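Side-chain contacts in putative diflavin flavoprotein A 3 (Synechocystis sp., PDB 6H0C), which probably passes electrons from NADH to oxygen, reducing it to water, and is represented here by its flavodiiron core, a metallo-beta-lactamase-like domain followed by a flavodoxin-like one: residues 28-33 against 200-205; 159-162 against 167-170; 172-177 against 238-243; 183-188 against 193-198; 223-226 against 232-235. All coordinates share one frame; numbering follows the deposited sequence.

Contact 1: 28-33 against 200-205; sequences EIEYGL and DCLLAP
Glu30 lies against Leu202 with its side chain and against Cys201 with its CA and CB, where the loop between strands 14-21 and 37-45 meets the last turn of helix 189-202 of the metallo-beta-lactamase-like domain. The side chains of Glu30 and Leu202 cross at about a right angle, and one methyl of the leucine does most of the work: Leu202 CD1 is 3.4 Å from Glu30 CB and 3.4 Å from Glu30 OE1, touching the glutamate at its root and at its tip. A chi1 of 68° sets CG of Glu30 between its backbone N and carbonyl carbon, and the chain runs on extended past the methyl. Cys201 supplies the rest of the helix side. Its SG rests 4.0 Å from Glu30 CA and equally far, 4.0 Å, from Ile29 CG2. The polar end of Glu30 is served from elsewhere: His177 hydrogen-bonds to OE1 and Arg153 forms a salt bridge with OE2. A citrate, probably from the crystallisation liquor, lies about 5 Å from the side chain. Across the segments the contact is van der Waals in kind, and a hydrocarbon wall beside a buried carboxylate probably strengthens its bonds to His177 and Arg153.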
# COMPACT_ATOMS: atom_id res chain seq x y z
N GLU A 28 -12.80 1.05 1.08
CA GLU A 28 -11.68 1.17 0.16
C GLU A 28 -11.88 0.13 -0.92
O GLU A 28 -12.40 -0.95 -0.65
CB GLU A 28 -10.36 0.99 0.88
CG GLU A 28 -10.07 2.13 1.84
CD GLU A 28 -8.84 1.87 2.66
OE1 GLU A 28 -8.14 0.87 2.41
OE2 GLU A 28 -8.57 2.68 3.58
N ILE A 29 -11.53 0.47 -2.16
CA ILE A 29 -11.88 -0.36 -3.31
C ILE A 29 -11.38 -1.80 -3.14
O ILE A 29 -12.04 -2.74 -3.59
CB ILE A 29 -11.31 0.26 -4.63
CG1 ILE A 29 -12.02 -0.31 -5.86
CG2 ILE A 29 -9.82 0.07 -4.74
CD1 ILE A 29 -13.42 0.18 -6.03
N GLU A 30 -10.26 -1.98 -2.44
CA GLU A 30 -9.66 -3.32 -2.34
C GLU A 30 -10.49 -4.30 -1.51
O GLU A 30 -10.30 -5.51 -1.62
CB GLU A 30 -8.25 -3.23 -1.76
CG GLU A 30 -8.21 -2.81 -0.30
CD GLU A 30 -6.88 -2.19 0.07
OE1 GLU A 30 -5.99 -2.92 0.58
OE2 GLU A 30 -6.72 -0.98 -0.15
N TYR A 31 -11.41 -3.80 -0.68
CA TYR A 31 -12.31 -4.68 0.08
C TYR A 31 -13.61 -4.95 -0.68
O TYR A 31 -14.58 -5.45 -0.10
CB TYR A 31 -12.61 -4.08 1.47
CG TYR A 31 -11.35 -3.82 2.26
CD1 TYR A 31 -10.57 -4.87 2.73
CD2 TYR A 31 -10.92 -2.52 2.52
CE1 TYR A 31 -9.39 -4.64 3.43
CE2 TYR A 31 -9.75 -2.28 3.23
CZ TYR A 31 -8.99 -3.34 3.68
OH TYR A 31 -7.82 -3.12 4.37
N GLY A 32 -13.61 -4.64 -1.97
CA GLY A 32 -14.81 -4.70 -2.79
C GLY A 32 -15.52 -6.04 -2.88
O GLY A 32 -16.74 -6.07 -3.05
N LEU A 33 -14.78 -7.14 -2.77
CA LEU A 33 -15.39 -8.47 -2.84
C LEU A 33 -16.05 -8.85 -1.52
O LEU A 33 -16.70 -9.88 -1.41
CB LEU A 33 -14.36 -9.52 -3.25
CG LEU A 33 -13.62 -9.22 -4.56
CD1 LEU A 33 -12.70 -10.36 -4.96
CD2 LEU A 33 -14.62 -8.92 -5.66
N ASP A 200 -4.71 -6.25 -8.79
CA ASP A 200 -5.29 -5.20 -9.61
C ASP A 200 -5.51 -3.90 -8.85
O ASP A 200 -5.24 -2.82 -9.36
CB ASP A 200 -6.62 -5.66 -10.21
CG ASP A 200 -6.43 -6.72 -11.28
OD1 ASP A 200 -5.28 -6.92 -11.74
OD2 ASP A 200 -7.45 -7.34 -11.67
N CYS A 201 -6.01 -4.00 -7.62
CA CYS A 201 -6.31 -2.80 -6.85
C CYS A 201 -5.06 -2.15 -6.26
O CYS A 201 -4.94 -0.92 -6.27
CB CYS A 201 -7.29 -3.13 -5.72
SG CYS A 201 -8.94 -3.55 -6.30
N LEU A 202 -4.14 -2.97 -5.75
CA LEU A 202 -3.01 -2.48 -4.97
C LEU A 202 -1.71 -2.32 -5.76
O LEU A 202 -0.89 -1.46 -5.43
CB LEU A 202 -2.74 -3.40 -3.78
CG LEU A 202 -3.48 -3.10 -2.48
CD1 LEU A 202 -4.95 -3.48 -2.56
CD2 LEU A 202 -2.81 -3.79 -1.30
N LEU A 203 -1.49 -3.16 -6.76
CA LEU A 203 -0.15 -3.28 -7.34
C LEU A 203 -0.05 -2.85 -8.81
O LEU A 203 1.01 -2.38 -9.24
CB LEU A 203 0.35 -4.73 -7.18
CG LEU A 203 0.35 -5.24 -5.73
CD1 LEU A 203 0.83 -6.68 -5.64
CD2 LEU A 203 1.18 -4.31 -4.83
N ALA A 204 -1.14 -3.00 -9.56
CA ALA A 204 -1.15 -2.63 -10.97
C ALA A 204 -0.74 -1.17 -11.21
O ALA A 204 -0.03 -0.88 -12.17
CB ALA A 204 -2.52 -2.89 -11.57
N PRO A 205 -1.17 -0.24 -10.34
CA PRO A 205 -0.77 1.17 -10.54
C PRO A 205 0.69 1.41 -10.20
O PRO A 205 1.19 2.51 -10.39
CB PRO A 205 -1.67 1.94 -9.57
CG PRO A 205 -2.82 1.01 -9.27
CD PRO A 205 -2.18 -0.36 -9.27

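Contact 2: 159-162 against 167-170; sequences CTYD and ILFT
Ile167 opens the return strand of a beta hairpin opposite Asp162, in the five-stranded mixed sheet of the metallo-beta-lactamase-like domain. Its carbonyl O accepts a straight bond from Asp162 N at 2.9 Å, while the return bond, Ile167 N to Asp162 O, is weak at 3.4 Å. The carboxylate of Asp162 turns to other partners, His142 and the backbone N of Arg164. Along its own strand Ile167 lays CG2 3.8 Å above the plane of the Phe169 ring, over its centre.

Leu168 comes next, on the other face of the sheet, in a non-hydrogen-bonded pair with Tyr161. With CG anti to the backbone N (chi1 -167°) its branch swings toward the neighbouring strand, and Leu168 CD1 meets Tyr161 CB at 3.7 Å.

Phe169 returns to the face of Ile167 and Asp162 and forms a hydrogen-bonded pair with Thr160: Phe169 N reaches Thr160 O at 2.7 Å, and Thr160 N reaches Phe169 O at 3.0 Å. The edge of the ring turns toward Thr160, Phe169 CD2 lying 3.5 Å from Thr160 O. Beyond the hairpin Phe52 stacks on this ring and Tyr42 meets it edge-to-face.

Thr170 sends its hydroxyl to the carbonyl of Leu173; toward the hairpin partner it offers its backbone, with Thr170 O 3.8 Å from Cys159 SG.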
# COMPACT_ATOMS: atom_id res chain seq x y z
N CYS A 159 10.57 -5.56 2.98
CA CYS A 159 10.42 -7.00 3.11
C CYS A 159 11.60 -7.57 3.90
O CYS A 159 12.66 -6.97 3.96
CB CYS A 159 10.34 -7.68 1.74
SG CYS A 159 8.89 -7.23 0.74
N THR A 160 11.40 -8.75 4.48
CA THR A 160 12.40 -9.38 5.33
C THR A 160 12.53 -10.87 5.03
O THR A 160 11.52 -11.55 4.92
CB THR A 160 12.05 -9.22 6.82
OG1 THR A 160 11.74 -7.85 7.11
CG2 THR A 160 13.21 -9.71 7.71
N TYR A 161 13.75 -11.37 4.92
CA TYR A 161 13.96 -12.79 4.70
C TYR A 161 14.60 -13.44 5.92
O TYR A 161 15.60 -12.94 6.43
CB TYR A 161 14.83 -13.03 3.48
CG TYR A 161 15.04 -14.49 3.17
CD1 TYR A 161 13.97 -15.30 2.83
CD2 TYR A 161 16.31 -15.07 3.22
CE1 TYR A 161 14.14 -16.64 2.55
CE2 TYR A 161 16.50 -16.41 2.94
CZ TYR A 161 15.41 -17.19 2.60
OH TYR A 161 15.56 -18.54 2.31
N ASP A 162 14.01 -14.54 6.39
CA ASP A 162 14.60 -15.34 7.47
C ASP A 162 15.15 -16.64 6.89
O ASP A 162 14.39 -17.55 6.56
CB ASP A 162 13.56 -15.63 8.56
CG ASP A 162 14.16 -16.36 9.77
OD1 ASP A 162 15.33 -16.81 9.69
OD2 ASP A 162 13.45 -16.49 10.80
N ILE A 167 11.32 -18.21 5.23
CA ILE A 167 10.15 -17.36 5.09
C ILE A 167 10.58 -15.98 4.61
O ILE A 167 11.51 -15.38 5.15
CB ILE A 167 9.38 -17.21 6.41
CG1 ILE A 167 8.88 -18.57 6.89
CG2 ILE A 167 8.22 -16.23 6.24
CD1 ILE A 167 8.28 -18.53 8.30
N LEU A 168 9.90 -15.51 3.58
CA LEU A 168 10.00 -14.11 3.16
C LEU A 168 8.78 -13.37 3.71
O LEU A 168 7.64 -13.72 3.40
CB LEU A 168 10.06 -14.02 1.64
CG LEU A 168 10.46 -12.70 0.99
CD1 LEU A 168 11.88 -12.32 1.38
CD2 LEU A 168 10.32 -12.82 -0.52
N PHE A 169 9.02 -12.38 4.56
CA PHE A 169 7.94 -11.55 5.06
C PHE A 169 7.69 -10.45 4.04
O PHE A 169 8.54 -9.57 3.86
CB PHE A 169 8.29 -11.00 6.44
CG PHE A 169 8.47 -12.07 7.47
CD1 PHE A 169 7.39 -12.55 8.20
CD2 PHE A 169 9.72 -12.63 7.69
CE1 PHE A 169 7.55 -13.56 9.14
CE2 PHE A 169 9.89 -13.65 8.63
CZ PHE A 169 8.81 -14.11 9.35
N THR A 170 6.56 -10.52 3.35
CA THR A 170 6.34 -9.74 2.13
C THR A 170 5.41 -8.54 2.30
O THR A 170 5.15 -7.83 1.33
CB THR A 170 5.76 -10.61 0.99
OG1 THR A 170 4.51 -11.18 1.41
CG2 THR A 170 6.74 -11.74 0.63

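Contact 3: 172-177 against 238-243; sequences KLFGAH and RELTRN
Phe174 meets Leu240 and Thr241 on one side of helix 237-253, where the loop that follows strand 167-171 of the metallo-beta-lactamase-like domain packs against the helix. The closest approach is to the backbone of the loop: Leu240 CD2 lies 3.7 Å from Phe174 O. The same methyl reaches the ring, Leu240 CD2 coming in obliquely to 4.1 Å from Phe174 CD1. One position further round the ring, Phe174 CE1 is 4.1 Å from Thr241 OG1, again at a slant.

A backbone turn on one side and a side-chain torsion on the other place these groups. Phe174 has a left-handed backbone conformation (phi 76°), a turn of the loop from which its ring projects toward the helix. On the helix, Leu240 holds CG anti to its N (chi1 179°), which carries its branch out to the loop.

A second shell surrounds the first. Tyr225 and Tyr244 both stack on the Phe174 ring, and Arg195 packs on Leu240. The hydroxyl of Thr241 is bonded to the carbonyl of Leu237 and to the hydroxyl of Tyr225.

The chemistry is thus largely apolar: a phenyl ring meets a leucine methyl and a hydroxyl whose hydrogen bonds lie elsewhere, and the join between loop and helix rests on fit and on stacked aromatics, with directed bonds left to the surroundings.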
# COMPACT_ATOMS: atom_id res chain seq x y z
N LYS A 172 2.80 -6.01 2.02
CA LYS A 172 1.67 -5.85 1.13
C LYS A 172 1.77 -6.68 -0.15
O LYS A 172 0.78 -6.82 -0.87
CB LYS A 172 1.49 -4.37 0.77
CG LYS A 172 1.01 -3.53 1.94
CD LYS A 172 -0.50 -3.71 2.18
CE LYS A 172 -0.95 -2.98 3.45
NZ LYS A 172 -2.44 -2.92 3.59
N LEU A 173 2.93 -7.26 -0.42
CA LEU A 173 3.06 -8.10 -1.62
C LEU A 173 2.53 -9.53 -1.40
O LEU A 173 2.74 -10.13 -0.35
CB LEU A 173 4.52 -8.18 -2.07
CG LEU A 173 5.15 -6.87 -2.57
CD1 LEU A 173 6.65 -7.04 -2.78
CD2 LEU A 173 4.45 -6.44 -3.85
N PHE A 174 1.83 -10.05 -2.41
CA PHE A 174 1.44 -11.46 -2.48
C PHE A 174 0.27 -11.85 -1.57
O PHE A 174 0.03 -13.03 -1.33
CB PHE A 174 2.64 -12.36 -2.15
CG PHE A 174 3.72 -12.34 -3.19
CD1 PHE A 174 3.44 -12.67 -4.50
CD2 PHE A 174 5.01 -11.99 -2.86
CE1 PHE A 174 4.42 -12.64 -5.47
CE2 PHE A 174 6.01 -11.97 -3.82
CZ PHE A 174 5.71 -12.30 -5.13
N GLY A 175 -0.48 -10.87 -1.10
CA GLY A 175 -1.55 -11.15 -0.16
C GLY A 175 -2.92 -11.22 -0.81
O GLY A 175 -3.04 -11.21 -2.03
N ALA A 176 -3.95 -11.29 0.02
CA ALA A 176 -5.31 -11.34 -0.46
C ALA A 176 -6.25 -10.97 0.67
O ALA A 176 -6.05 -11.40 1.81
CB ALA A 176 -5.64 -12.71 -1.00
N HIS A 177 -7.25 -10.15 0.37
CA HIS A 177 -8.21 -9.72 1.37
C HIS A 177 -9.31 -10.75 1.47
O HIS A 177 -10.34 -10.64 0.82
CB HIS A 177 -8.77 -8.34 1.05
CG HIS A 177 -7.81 -7.23 1.34
ND1 HIS A 177 -7.22 -7.06 2.57
CD2 HIS A 177 -7.32 -6.24 0.55
CE1 HIS A 177 -6.43 -6.00 2.54
NE2 HIS A 177 -6.46 -5.49 1.33
N ARG A 238 4.73 -20.69 -5.95
CA ARG A 238 5.28 -20.62 -7.31
C ARG A 238 4.24 -20.13 -8.30
O ARG A 238 4.52 -19.26 -9.13
CB ARG A 238 5.84 -21.97 -7.75
CG ARG A 238 7.16 -22.30 -7.08
CD ARG A 238 7.74 -23.60 -7.58
NE ARG A 238 8.94 -23.97 -6.83
CZ ARG A 238 9.72 -25.00 -7.14
NH1 ARG A 238 9.44 -25.77 -8.18
NH2 ARG A 238 10.79 -25.27 -6.39
N GLU A 239 3.04 -20.68 -8.21
CA GLU A 239 2.01 -20.34 -9.18
C GLU A 239 1.62 -18.87 -9.05
O GLU A 239 1.43 -18.19 -10.05
CB GLU A 239 0.79 -21.23 -9.00
CG GLU A 239 -0.23 -21.07 -10.09
CD GLU A 239 -1.20 -22.25 -10.14
OE1 GLU A 239 -1.98 -22.31 -11.11
OE2 GLU A 239 -1.19 -23.10 -9.21
N LEU A 240 1.53 -18.37 -7.82
CA LEU A 240 1.15 -16.97 -7.64
C LEU A 240 2.28 -16.08 -8.13
O LEU A 240 2.03 -15.02 -8.73
CB LEU A 240 0.82 -16.67 -6.17
CG LEU A 240 0.43 -15.21 -5.86
CD1 LEU A 240 -0.72 -14.74 -6.75
CD2 LEU A 240 0.08 -15.04 -4.38
N THR A 241 3.52 -16.49 -7.91
CA THR A 241 4.65 -15.69 -8.35
C THR A 241 4.67 -15.59 -9.88
O THR A 241 4.81 -14.49 -10.43
CB THR A 241 5.97 -16.26 -7.84
OG1 THR A 241 5.93 -16.32 -6.41
CG2 THR A 241 7.13 -15.36 -8.25
N ARG A 242 4.49 -16.71 -10.57
CA ARG A 242 4.41 -16.72 -12.04
C ARG A 242 3.26 -15.84 -12.55
O ARG A 242 3.40 -15.12 -13.53
CB ARG A 242 4.26 -18.16 -12.57
CG ARG A 242 5.43 -19.10 -12.24
CD ARG A 242 5.33 -20.45 -12.99
NE ARG A 242 4.04 -21.13 -12.81
CZ ARG A 242 3.82 -22.13 -11.94
NH1 ARG A 242 4.80 -22.57 -11.17
NH2 ARG A 242 2.61 -22.68 -11.85
N ASN A 243 2.12 -15.89 -11.87
CA ASN A 243 0.99 -15.02 -12.20
C ASN A 243 1.33 -13.53 -12.07
O ASN A 243 1.01 -12.73 -12.95
CB ASN A 243 -0.22 -15.37 -11.32
CG ASN A 243 -1.09 -16.49 -11.91
OD1 ASN A 243 -2.15 -16.24 -12.48
ND2 ASN A 243 -0.63 -17.72 -11.78

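Contact 4: 183-188 against 193-198; sequences VFDEGW and EDRRYY
Asp185 and Arg195 form a single-pronged salt bridge that ties the loop leading into helix 189-202 back onto that helix, within the metallo-beta-lactamase-like domain. This is the tight side of the contact. Arg195 NH2 reaches Asp185 OD2 at 2.7 Å, with an N-H...O angle of 160°. The oxygen is met on its anti side, and the acceptor lies close to the guanidinium plane, although the two flat groups are steeply inclined, 72° apart; this is no side-by-side pairing of carboxylate with guanidinium. Arg195 spans the gap with a chain extended from CG to NE. Asp185 is gripped from elsewhere as well: the backbone N atoms of Arg234 and Tyr235 bond to its OD1 and that of Gly236 to its OD2, a second shell that fixes the rotation of the carboxylate and should stabilise its negative charge.

The other side is looser and watery. Here NH1 of Arg195 approaches the partly exposed indole obliquely, 3.7 Å from Trp188 CZ3. Two waters take up the hydrogens of NH1 instead. One accepts from Arg195 NH1 at 2.9 Å and bonds to Asp185 O, with other acceptors near it; the second accepts from Arg195 NH1 at 3.0 Å and donates to Trp188 O at 2.7 Å. The guanidinium thus joins the loop directly through one nitrogen and by way of water through another. The second of these waters also lies over Trp188 itself, its oxygen 3.1 Å above the plane of the indole ring and displaced toward the rim.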
# COMPACT_ATOMS: atom_id res chain seq x y z
N VAL A 183 -5.07 -21.17 7.88
CA VAL A 183 -3.91 -20.31 8.09
C VAL A 183 -2.99 -20.38 6.87
O VAL A 183 -2.32 -19.40 6.53
CB VAL A 183 -3.13 -20.71 9.36
CG1 VAL A 183 -1.81 -19.94 9.45
CG2 VAL A 183 -4.00 -20.48 10.59
N PHE A 184 -2.96 -21.53 6.21
CA PHE A 184 -2.18 -21.67 5.00
C PHE A 184 -3.09 -21.77 3.78
O PHE A 184 -4.30 -21.91 3.91
CB PHE A 184 -1.28 -22.89 5.09
CG PHE A 184 -0.06 -22.67 5.92
CD1 PHE A 184 -0.08 -22.91 7.29
CD2 PHE A 184 1.12 -22.21 5.34
CE1 PHE A 184 1.05 -22.70 8.06
CE2 PHE A 184 2.25 -21.99 6.11
CZ PHE A 184 2.22 -22.24 7.47
N ASP A 185 -2.50 -21.70 2.60
CA ASP A 185 -3.26 -21.54 1.37
C ASP A 185 -3.40 -22.82 0.54
O ASP A 185 -3.19 -22.79 -0.68
CB ASP A 185 -2.60 -20.44 0.51
CG ASP A 185 -1.23 -20.86 -0.03
OD1 ASP A 185 -0.55 -21.68 0.62
OD2 ASP A 185 -0.84 -20.37 -1.11
N GLU A 186 -3.77 -23.94 1.15
CA GLU A 186 -3.99 -25.14 0.33
C GLU A 186 -5.21 -24.93 -0.54
O GLU A 186 -6.25 -24.49 -0.07
CB GLU A 186 -4.17 -26.40 1.16
CG GLU A 186 -4.25 -27.64 0.28
CD GLU A 186 -3.94 -28.92 1.04
OE1 GLU A 186 -3.22 -29.78 0.48
OE2 GLU A 186 -4.42 -29.06 2.19
N GLY A 187 -5.06 -25.25 -1.82
CA GLY A 187 -6.11 -25.00 -2.80
C GLY A 187 -5.78 -23.75 -3.59
O GLY A 187 -5.56 -22.67 -3.02
N TRP A 188 -5.73 -23.88 -4.91
CA TRP A 188 -5.43 -22.73 -5.75
C TRP A 188 -6.68 -21.91 -6.11
O TRP A 188 -6.70 -20.70 -5.93
CB TRP A 188 -4.73 -23.17 -7.03
CG TRP A 188 -4.61 -22.03 -7.97
CD1 TRP A 188 -5.39 -21.77 -9.05
CD2 TRP A 188 -3.68 -20.94 -7.88
NE1 TRP A 188 -5.00 -20.60 -9.64
CE2 TRP A 188 -3.95 -20.07 -8.95
CE3 TRP A 188 -2.64 -20.63 -7.00
CZ2 TRP A 188 -3.22 -18.90 -9.17
CZ3 TRP A 188 -1.91 -19.47 -7.22
CH2 TRP A 188 -2.20 -18.62 -8.30
N GLU A 193 -9.43 -15.55 -7.48
CA GLU A 193 -10.10 -14.26 -7.72
C GLU A 193 -9.65 -13.21 -6.72
O GLU A 193 -9.38 -12.06 -7.09
CB GLU A 193 -11.62 -14.40 -7.67
CG GLU A 193 -12.35 -13.13 -8.12
CD GLU A 193 -13.85 -13.12 -7.79
OE1 GLU A 193 -14.30 -13.93 -6.94
OE2 GLU A 193 -14.58 -12.29 -8.38
N ASP A 194 -9.58 -13.58 -5.45
CA ASP A 194 -9.10 -12.65 -4.42
C ASP A 194 -7.68 -12.15 -4.70
O ASP A 194 -7.38 -10.96 -4.56
CB ASP A 194 -9.16 -13.31 -3.05
CG ASP A 194 -10.58 -13.63 -2.63
OD1 ASP A 194 -10.82 -14.78 -2.20
OD2 ASP A 194 -11.44 -12.73 -2.75
N ARG A 195 -6.80 -13.06 -5.11
CA ARG A 195 -5.40 -12.71 -5.34
C ARG A 195 -5.24 -11.79 -6.55
O ARG A 195 -4.44 -10.85 -6.52
CB ARG A 195 -4.56 -13.98 -5.49
CG ARG A 195 -4.26 -14.63 -4.14
CD ARG A 195 -3.71 -16.03 -4.31
NE ARG A 195 -3.08 -16.47 -3.07
CZ ARG A 195 -2.72 -17.73 -2.82
NH1 ARG A 195 -2.95 -18.68 -3.72
NH2 ARG A 195 -2.15 -18.03 -1.66
N ARG A 196 -6.01 -12.04 -7.61
CA ARG A 196 -5.99 -11.18 -8.79
C ARG A 196 -6.57 -9.80 -8.47
O ARG A 196 -6.03 -8.78 -8.90
CB ARG A 196 -6.76 -11.83 -9.95
CG ARG A 196 -6.86 -10.98 -11.21
CD ARG A 196 -5.54 -10.90 -11.93
NE ARG A 196 -5.38 -9.66 -12.68
CZ ARG A 196 -5.40 -9.57 -14.00
NH1 ARG A 196 -5.58 -10.66 -14.74
NH2 ARG A 196 -5.25 -8.39 -14.59
N TYR A 197 -7.68 -9.77 -7.74
CA TYR A 197 -8.33 -8.51 -7.40
C TYR A 197 -7.39 -7.68 -6.52
O TYR A 197 -7.28 -6.45 -6.68
CB TYR A 197 -9.65 -8.77 -6.68
CG TYR A 197 -10.46 -7.52 -6.43
CD1 TYR A 197 -11.06 -6.84 -7.48
CD2 TYR A 197 -10.59 -7.00 -5.14
CE1 TYR A 197 -11.80 -5.68 -7.25
CE2 TYR A 197 -11.32 -5.85 -4.91
CZ TYR A 197 -11.92 -5.20 -5.96
OH TYR A 197 -12.65 -4.05 -5.74
N TYR A 198 -6.71 -8.36 -5.61
CA TYR A 198 -5.72 -7.73 -4.75
C TYR A 198 -4.62 -7.11 -5.60
O TYR A 198 -4.29 -5.93 -5.43
CB TYR A 198 -5.15 -8.76 -3.77
CG TYR A 198 -4.20 -8.21 -2.72
CD1 TYR A 198 -2.85 -8.03 -3.00
CD2 TYR A 198 -4.66 -7.88 -1.45
CE1 TYR A 198 -1.98 -7.53 -2.05
CE2 TYR A 198 -3.79 -7.38 -0.48
CZ TYR A 198 -2.45 -7.21 -0.78
OH TYR A 198 -1.59 -6.72 0.18
O HOH W 1 -3.00 -21.54 -3.10
O HOH W 2 -4.94 -18.62 -5.94

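Contact 5: 223-226 against 232-235; sequences QTYA and LVRY
Arg234 grips the hydroxyl of Thr224 where the chain after strand 224-227, an outermost strand of the five-stranded mixed sheet in the metallo-beta-lactamase-like domain, folds back and pairs with it. From CB the arginine leaves with CG anti to the backbone N (chi1 179°), and Arg234 CG passes 3.9 Å from Gln223 O. Arg234 CD comes next, 4.0 Å from Thr224 OG1. A bend at chi3 (-69°) then turns the guanidinium side-on to the threonine: Arg234 NE lies 2.8 Å and Arg234 NH2 2.9 Å from the same oxygen, Thr224 OG1, which sits in the guanidinium plane at its edge. CZ, between the two donors, faces that oxygen too, and Phe184, from outside the two segments, also packs on the guanidinium.

The backbones themselves make a single antiparallel bridge, the hydrogen-bonded pair Tyr225 and Val233. Tyr225 N reaches Val233 O at 2.8 Å, and Val233 N reaches Tyr225 O at 2.9 Å. The side chains of this pair touch, with Tyr225 CB 3.7 Å from Val233 CB, and the ring of Tyr225 continues toward helix 237-253. At the end toward Arg234 a water spans the two chains, donating to Gln223 O at 2.7 Å and also to Arg234 O.

Two N-H donors converging on one hydroxyl oxygen keep that oxygen in the guanidinium plane and probably limit the rotation of the threonine. Because the acceptor is neutral, the gain for the arginine is probably orientation and not ion pairing, while the backbone bridge joins the two chains.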
# COMPACT_ATOMS: atom_id res chain seq x y z
N GLN A 223 10.49 -20.47 0.74
CA GLN A 223 9.51 -21.53 0.53
C GLN A 223 8.12 -21.11 1.01
O GLN A 223 7.13 -21.83 0.80
CB GLN A 223 9.95 -22.80 1.24
CG GLN A 223 11.31 -23.31 0.79
CD GLN A 223 11.29 -23.85 -0.63
OE1 GLN A 223 11.95 -23.30 -1.52
NE2 GLN A 223 10.54 -24.93 -0.85
N THR A 224 8.05 -19.95 1.66
CA THR A 224 6.80 -19.40 2.16
C THR A 224 6.84 -17.88 2.03
O THR A 224 7.86 -17.27 2.35
CB THR A 224 6.54 -19.76 3.64
OG1 THR A 224 6.58 -21.18 3.82
CG2 THR A 224 5.18 -19.22 4.13
N TYR A 225 5.76 -17.28 1.54
CA TYR A 225 5.56 -15.85 1.70
C TYR A 225 4.66 -15.62 2.91
O TYR A 225 3.62 -16.27 3.04
CB TYR A 225 4.90 -15.21 0.48
CG TYR A 225 5.66 -15.31 -0.83
CD1 TYR A 225 7.06 -15.34 -0.87
CD2 TYR A 225 4.97 -15.34 -2.03
CE1 TYR A 225 7.73 -15.41 -2.08
CE2 TYR A 225 5.63 -15.41 -3.24
CZ TYR A 225 7.00 -15.44 -3.27
OH TYR A 225 7.62 -15.51 -4.51
N ALA A 226 5.06 -14.71 3.79
CA ALA A 226 4.24 -14.35 4.94
C ALA A 226 3.76 -12.92 4.76
O ALA A 226 4.47 -11.98 5.12
CB ALA A 226 5.02 -14.51 6.22
N LEU A 232 -1.06 -17.56 4.74
CA LEU A 232 0.34 -17.61 4.35
C LEU A 232 0.43 -18.32 3.01
O LEU A 232 -0.40 -19.17 2.69
CB LEU A 232 1.19 -18.31 5.42
CG LEU A 232 1.51 -17.41 6.62
CD1 LEU A 232 0.30 -17.26 7.53
CD2 LEU A 232 2.72 -17.92 7.38
N VAL A 233 1.43 -17.95 2.21
CA VAL A 233 1.56 -18.46 0.86
C VAL A 233 2.63 -19.54 0.82
O VAL A 233 3.83 -19.23 0.78
CB VAL A 233 1.89 -17.33 -0.15
CG1 VAL A 233 1.80 -17.85 -1.58
CG2 VAL A 233 0.97 -16.14 0.06
N ARG A 234 2.20 -20.79 0.84
CA ARG A 234 3.14 -21.91 0.74
C ARG A 234 2.82 -22.79 -0.47
O ARG A 234 3.67 -23.03 -1.34
CB ARG A 234 3.13 -22.75 2.01
CG ARG A 234 4.08 -23.94 1.95
CD ARG A 234 4.34 -24.50 3.33
NE ARG A 234 5.11 -23.58 4.15
CZ ARG A 234 5.20 -23.64 5.48
NH1 ARG A 234 4.54 -24.60 6.13
NH2 ARG A 234 5.92 -22.76 6.15
N TYR A 235 1.58 -23.25 -0.54
CA TYR A 235 1.17 -24.14 -1.60
C TYR A 235 0.98 -23.42 -2.92
O TYR A 235 1.17 -24.01 -3.98
CB TYR A 235 -0.11 -24.86 -1.18
CG TYR A 235 0.09 -25.60 0.11
CD1 TYR A 235 0.82 -26.78 0.14
CD2 TYR A 235 -0.42 -25.11 1.31
CE1 TYR A 235 1.02 -27.47 1.32
CE2 TYR A 235 -0.23 -25.80 2.49
CZ TYR A 235 0.50 -26.98 2.48
OH TYR A 235 0.70 -27.68 3.65
O HOH W 3 6.60 -23.43 -1.34

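Contacts 3, 4 and 5 form one cluster: the centre of contact 3 is about 8 Å from that of contact 4 and about 9 Å from that of contact 5. Residues 183-188 also reach 232-235 directly, so contacts 4 and 5 touch, their centres about 11 Å apart. Contact 2 adjoins contact 5, at about 10 Å between centres, because strands 167-171 and 224-227 are neighbours in one sheet. Contact 1, about 23 Å from contact 2 between centres, shares helix 189-202 with contact 4 and packs Leu203 on Leu173 of contact 3, centres about 14 Å apart. The citrate near contact 1 is hydrogen-bonded by Lys172 of 172-177 and may mark a pocket.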